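PDB 6P2K: fibronectin type III domain-containing protein from Simiduia agarivorans, which probably hydrolyses xyloglucan-type beta-glucans as a glycoside hydrolase family 74 enzyme, this chain being its catalytic module of two seven-bladed beta-propellers. Local coordinates for residues Gly324-Ala328 with Asn434-Arg438; Met705-Asp709 with Phe740-Thr744. All coordinates share one frame; numbering follows the deposited sequence.

Contact 1: residues Gly324-Ala328 with Asn434-Arg438; sequences GWDYA and NMQHR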
# COMPACT_ATOMS: atom_id res chain seq x y z
N GLY B 324 -13.19 29.31 9.75
CA GLY B 324 -14.32 28.89 8.94
C GLY B 324 -13.87 28.29 7.61
O GLY B 324 -12.72 27.87 7.45
N TRP B 325 -14.80 28.27 6.65
CA TRP B 325 -14.45 27.70 5.35
C TRP B 325 -13.59 28.65 4.53
O TRP B 325 -12.77 28.18 3.72
CB TRP B 325 -15.71 27.31 4.57
CG TRP B 325 -16.63 28.44 4.14
CD1 TRP B 325 -17.81 28.80 4.73
CD2 TRP B 325 -16.45 29.32 3.02
NE1 TRP B 325 -18.37 29.86 4.05
CE2 TRP B 325 -17.56 30.20 3.00
CE3 TRP B 325 -15.47 29.46 2.04
CZ2 TRP B 325 -17.71 31.20 2.04
CZ3 TRP B 325 -15.62 30.46 1.08
CH2 TRP B 325 -16.73 31.31 1.09
N ASP B 326 -13.73 29.96 4.73
CA ASP B 326 -13.03 30.96 3.93
C ASP B 326 -11.67 31.22 4.55
O ASP B 326 -11.51 32.05 5.45
CB ASP B 326 -13.87 32.23 3.83
CG ASP B 326 -13.33 33.21 2.80
OD1 ASP B 326 -12.35 32.88 2.11
OD2 ASP B 326 -13.90 34.32 2.69
N TYR B 327 -10.65 30.50 4.07
CA TYR B 327 -9.28 30.67 4.55
C TYR B 327 -8.77 32.02 4.06
O TYR B 327 -8.06 32.14 3.05
CB TYR B 327 -8.40 29.52 4.08
CG TYR B 327 -7.07 29.45 4.81
CD1 TYR B 327 -6.97 28.82 6.04
CD2 TYR B 327 -5.92 30.00 4.26
CE1 TYR B 327 -5.76 28.75 6.71
CE2 TYR B 327 -4.71 29.93 4.92
CZ TYR B 327 -4.64 29.31 6.15
OH TYR B 327 -3.44 29.24 6.81
N ALA B 328 -9.15 33.07 4.78
CA ALA B 328 -8.84 34.46 4.42
C ALA B 328 -8.00 35.05 5.54
O ALA B 328 -8.53 35.54 6.54
CB ALA B 328 -10.11 35.26 4.19
N ASN B 434 -13.85 24.45 0.59
CA ASN B 434 -13.17 24.85 -0.64
C ASN B 434 -11.65 24.82 -0.48
O ASN B 434 -10.93 25.42 -1.28
CB ASN B 434 -13.65 26.23 -1.11
CG ASN B 434 -13.03 27.39 -0.34
OD1 ASN B 434 -12.63 27.25 0.81
ND2 ASN B 434 -12.96 28.54 -0.99
N MET B 435 -11.16 24.12 0.55
CA MET B 435 -9.73 24.11 0.84
C MET B 435 -8.91 23.50 -0.30
O MET B 435 -7.75 23.88 -0.50
CB MET B 435 -9.45 23.35 2.14
CG MET B 435 -10.01 24.02 3.39
SD MET B 435 -9.34 25.67 3.72
CE MET B 435 -7.60 25.30 3.94
N GLN B 436 -9.50 22.57 -1.06
CA GLN B 436 -8.74 21.91 -2.12
C GLN B 436 -8.44 22.82 -3.31
O GLN B 436 -7.65 22.43 -4.17
CB GLN B 436 -9.47 20.65 -2.60
CG GLN B 436 -9.52 19.54 -1.55
CD GLN B 436 -9.85 18.16 -2.13
OE1 GLN B 436 -10.04 18.01 -3.34
NE2 GLN B 436 -9.92 17.16 -1.26
N HIS B 437 -9.04 24.01 -3.38
CA HIS B 437 -8.67 24.94 -4.45
C HIS B 437 -7.35 25.64 -4.18
O HIS B 437 -6.76 26.22 -5.11
CB HIS B 437 -9.79 25.96 -4.67
CG HIS B 437 -9.60 27.27 -3.96
ND1 HIS B 437 -10.05 27.48 -2.67
CD2 HIS B 437 -9.05 28.44 -4.36
CE1 HIS B 437 -9.77 28.72 -2.31
NE2 HIS B 437 -9.16 29.32 -3.31
N ARG B 438 -6.84 25.57 -2.95
CA ARG B 438 -5.56 26.16 -2.59
C ARG B 438 -4.47 25.10 -2.80
O ARG B 438 -4.24 24.25 -1.94
CB ARG B 438 -5.60 26.67 -1.15
CG ARG B 438 -6.94 27.29 -0.78
CD ARG B 438 -6.88 28.08 0.52
NE ARG B 438 -6.43 29.45 0.31
CZ ARG B 438 -7.24 30.50 0.24
NH1 ARG B 438 -8.55 30.35 0.36
NH2 ARG B 438 -6.73 31.71 0.05
O HOH W 1 -13.09 25.49 3.13
O HOH W 2 -11.97 31.23 -0.02
O HOH W 3 -10.40 28.48 1.68
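Y327 lies across the bent side chain of M435 and the guanidinium end of R438. Y327 CB comes 4.0 Å from M435 SD, which meets the ring in an oblique Met-aromatic contact. With CG anti to the backbone N (chi1 -166°), Y327 turns its ring so that CD1 nears M435 CE and CD2 nears R438 NE. Y327 O, at the centre of an inverse gamma turn, sits over one face of the R438 guanidinium, 3.3 Å from R438 NH1 and as near to NH2, but above the plane of the N-H bonds, so no hydrogen bond forms; H437 NE2 covers the opposite face. The W325 ring meets N434 edge-on, its CE3 3.8 Å from N434 OD1, amide nearly perpendicular to indole.

Waters bridge W325 O to N434 N and D326 OD1 to N434 ND2, and a third donates to N434 OD1 while accepting from Y327 N and R438 NH1. N434 ND2 also bonds N420 O, and W325 NE1 bonds G12 O. Y327 also packs on G441 of a second subunit. Thus the loops after strands 304-314 and 431-432 join sheets of the beta-propeller architecture, with M423 of strand 421-425 touching W325 and N434, and W390 of strand 388-395 against M435.

Contact 2: residues Met705-Asp709 with Phe740-Thr744; sequences MSYYD and FSGMT
The strand residues M705-D709 and the irregular segment F740-T744 come closest at Y708 and G742, their CA atoms 5.1 Å apart, and no backbone-to-backbone hydrogen bond joins them. G742 CA rests over one face of the Y708 phenol in a CH-pi contact, 3.8 Å from the ring centroid and 29° off the ring normal. A CB on G742 would clash with Y708 CD1, which makes the bare glycine a condition of this close fit. Further out along the same ring, Y708 OH comes 3.5 Å from F740 CZ, the two aromatic planes inclined at 63°. Replacing Y708 by an alanine would probably open a gap beneath G742 and strip F740 CZ of its aromatic neighbour.

Strand 702-709 is an inner strand of a four-stranded antiparallel sheet, one blade of a beta-propeller, and residues 740-744 lie in the loop that runs from strand 729-733 of this sheet to strand 745-751 of the next.

S706 ties the two segments together. A chi1 of 162° swings S706 OG away from its backbone N and towards the loop, where it donates to S741 O at 2.7 Å, tilted from the carbonyl plane. A water donates to S706 OG and to Y707 O and also hydrogen-bonds S741 OG at 2.6 Å. Nearby, M743 SD packs 3.9 Å from S706 CB, while V718 of strand 714-723 touches both S741 and M743.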
# COMPACT_ATOMS: atom_id res chain seq x y z
N MET B 705 -36.76 29.29 -16.82
CA MET B 705 -35.96 30.46 -17.17
C MET B 705 -36.18 31.52 -16.09
O MET B 705 -37.11 31.43 -15.28
CB MET B 705 -36.33 31.01 -18.55
CG MET B 705 -37.76 31.51 -18.69
SD MET B 705 -37.95 33.24 -18.21
CE MET B 705 -36.86 34.04 -19.39
N SER B 706 -35.31 32.53 -16.09
CA SER B 706 -35.38 33.59 -15.10
C SER B 706 -35.01 34.92 -15.73
O SER B 706 -33.93 35.05 -16.33
CB SER B 706 -34.45 33.29 -13.91
OG SER B 706 -34.18 34.46 -13.16
N TYR B 707 -35.89 35.91 -15.60
CA TYR B 707 -35.66 37.26 -16.13
C TYR B 707 -34.95 38.10 -15.07
O TYR B 707 -35.44 38.24 -13.95
CB TYR B 707 -36.97 37.91 -16.54
CG TYR B 707 -37.37 37.65 -17.97
CD1 TYR B 707 -36.52 37.99 -19.02
CD2 TYR B 707 -38.59 37.07 -18.28
CE1 TYR B 707 -36.88 37.76 -20.33
CE2 TYR B 707 -38.96 36.83 -19.59
CZ TYR B 707 -38.10 37.18 -20.62
OH TYR B 707 -38.46 36.95 -21.92
N TYR B 708 -33.81 38.68 -15.44
CA TYR B 708 -32.94 39.34 -14.47
C TYR B 708 -32.06 40.35 -15.19
O TYR B 708 -31.45 40.02 -16.22
CB TYR B 708 -32.09 38.30 -13.73
CG TYR B 708 -31.01 38.86 -12.84
CD1 TYR B 708 -31.32 39.38 -11.59
CD2 TYR B 708 -29.69 38.86 -13.24
CE1 TYR B 708 -30.33 39.89 -10.77
CE2 TYR B 708 -28.69 39.36 -12.43
CZ TYR B 708 -29.02 39.88 -11.19
OH TYR B 708 -28.03 40.39 -10.38
N ASP B 709 -32.00 41.57 -14.66
CA ASP B 709 -31.18 42.65 -15.24
C ASP B 709 -29.99 42.88 -14.31
O ASP B 709 -30.12 43.53 -13.27
CB ASP B 709 -32.01 43.92 -15.42
CG ASP B 709 -31.30 44.96 -16.28
OD1 ASP B 709 -30.05 44.91 -16.40
OD2 ASP B 709 -31.99 45.85 -16.83
N PHE B 740 -33.51 36.59 -4.20
CA PHE B 740 -32.56 36.89 -5.27
C PHE B 740 -32.73 35.79 -6.31
O PHE B 740 -32.28 34.66 -6.10
CB PHE B 740 -31.13 36.96 -4.74
CG PHE B 740 -30.14 37.41 -5.76
CD1 PHE B 740 -29.52 36.50 -6.60
CD2 PHE B 740 -29.83 38.76 -5.89
CE1 PHE B 740 -28.61 36.92 -7.55
CE2 PHE B 740 -28.91 39.18 -6.84
CZ PHE B 740 -28.30 38.26 -7.67
N SER B 741 -33.40 36.12 -7.41
CA SER B 741 -33.85 35.12 -8.37
C SER B 741 -33.11 35.15 -9.70
O SER B 741 -33.41 34.33 -10.57
CB SER B 741 -35.36 35.27 -8.61
OG SER B 741 -35.66 36.57 -9.10
N GLY B 742 -32.18 36.08 -9.89
CA GLY B 742 -31.31 35.99 -11.06
C GLY B 742 -30.49 34.71 -11.00
O GLY B 742 -30.08 34.26 -9.94
N MET B 743 -30.28 34.10 -12.17
CA MET B 743 -29.66 32.79 -12.23
C MET B 743 -28.57 32.73 -13.29
O MET B 743 -28.72 33.29 -14.38
CB MET B 743 -30.71 31.71 -12.52
CG MET B 743 -31.69 31.49 -11.38
SD MET B 743 -33.00 30.35 -11.83
CE MET B 743 -33.90 30.26 -10.28
N THR B 744 -27.48 32.05 -12.95
CA THR B 744 -26.42 31.75 -13.91
C THR B 744 -26.55 30.36 -14.52
O THR B 744 -26.08 30.15 -15.64
CB THR B 744 -25.05 31.89 -13.26
OG1 THR B 744 -25.03 31.15 -12.03
CG2 THR B 744 -24.72 33.35 -12.97
O HOH W 4 -35.51 36.55 -11.71

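Contacts 1 and 2 follow one another along the chain, the first closing before the second opens, and they do not touch: their centres are 28 Å apart and their nearest atoms about 16 Å. Both are buried, but the hydrogen bonding across contact 1 runs through waters alone, whereas contact 2 adds a direct hydrogen bond to its water bridge. Each lies at some distance from a zinc-binding residue: the W325 side chain is about 11 Å from that of Q16, and the M743 side chain about 10 Å from that of D405. A glycerol, probably from the crystallisation liquor, sits about 4 Å from the R438 side chain in contact 1.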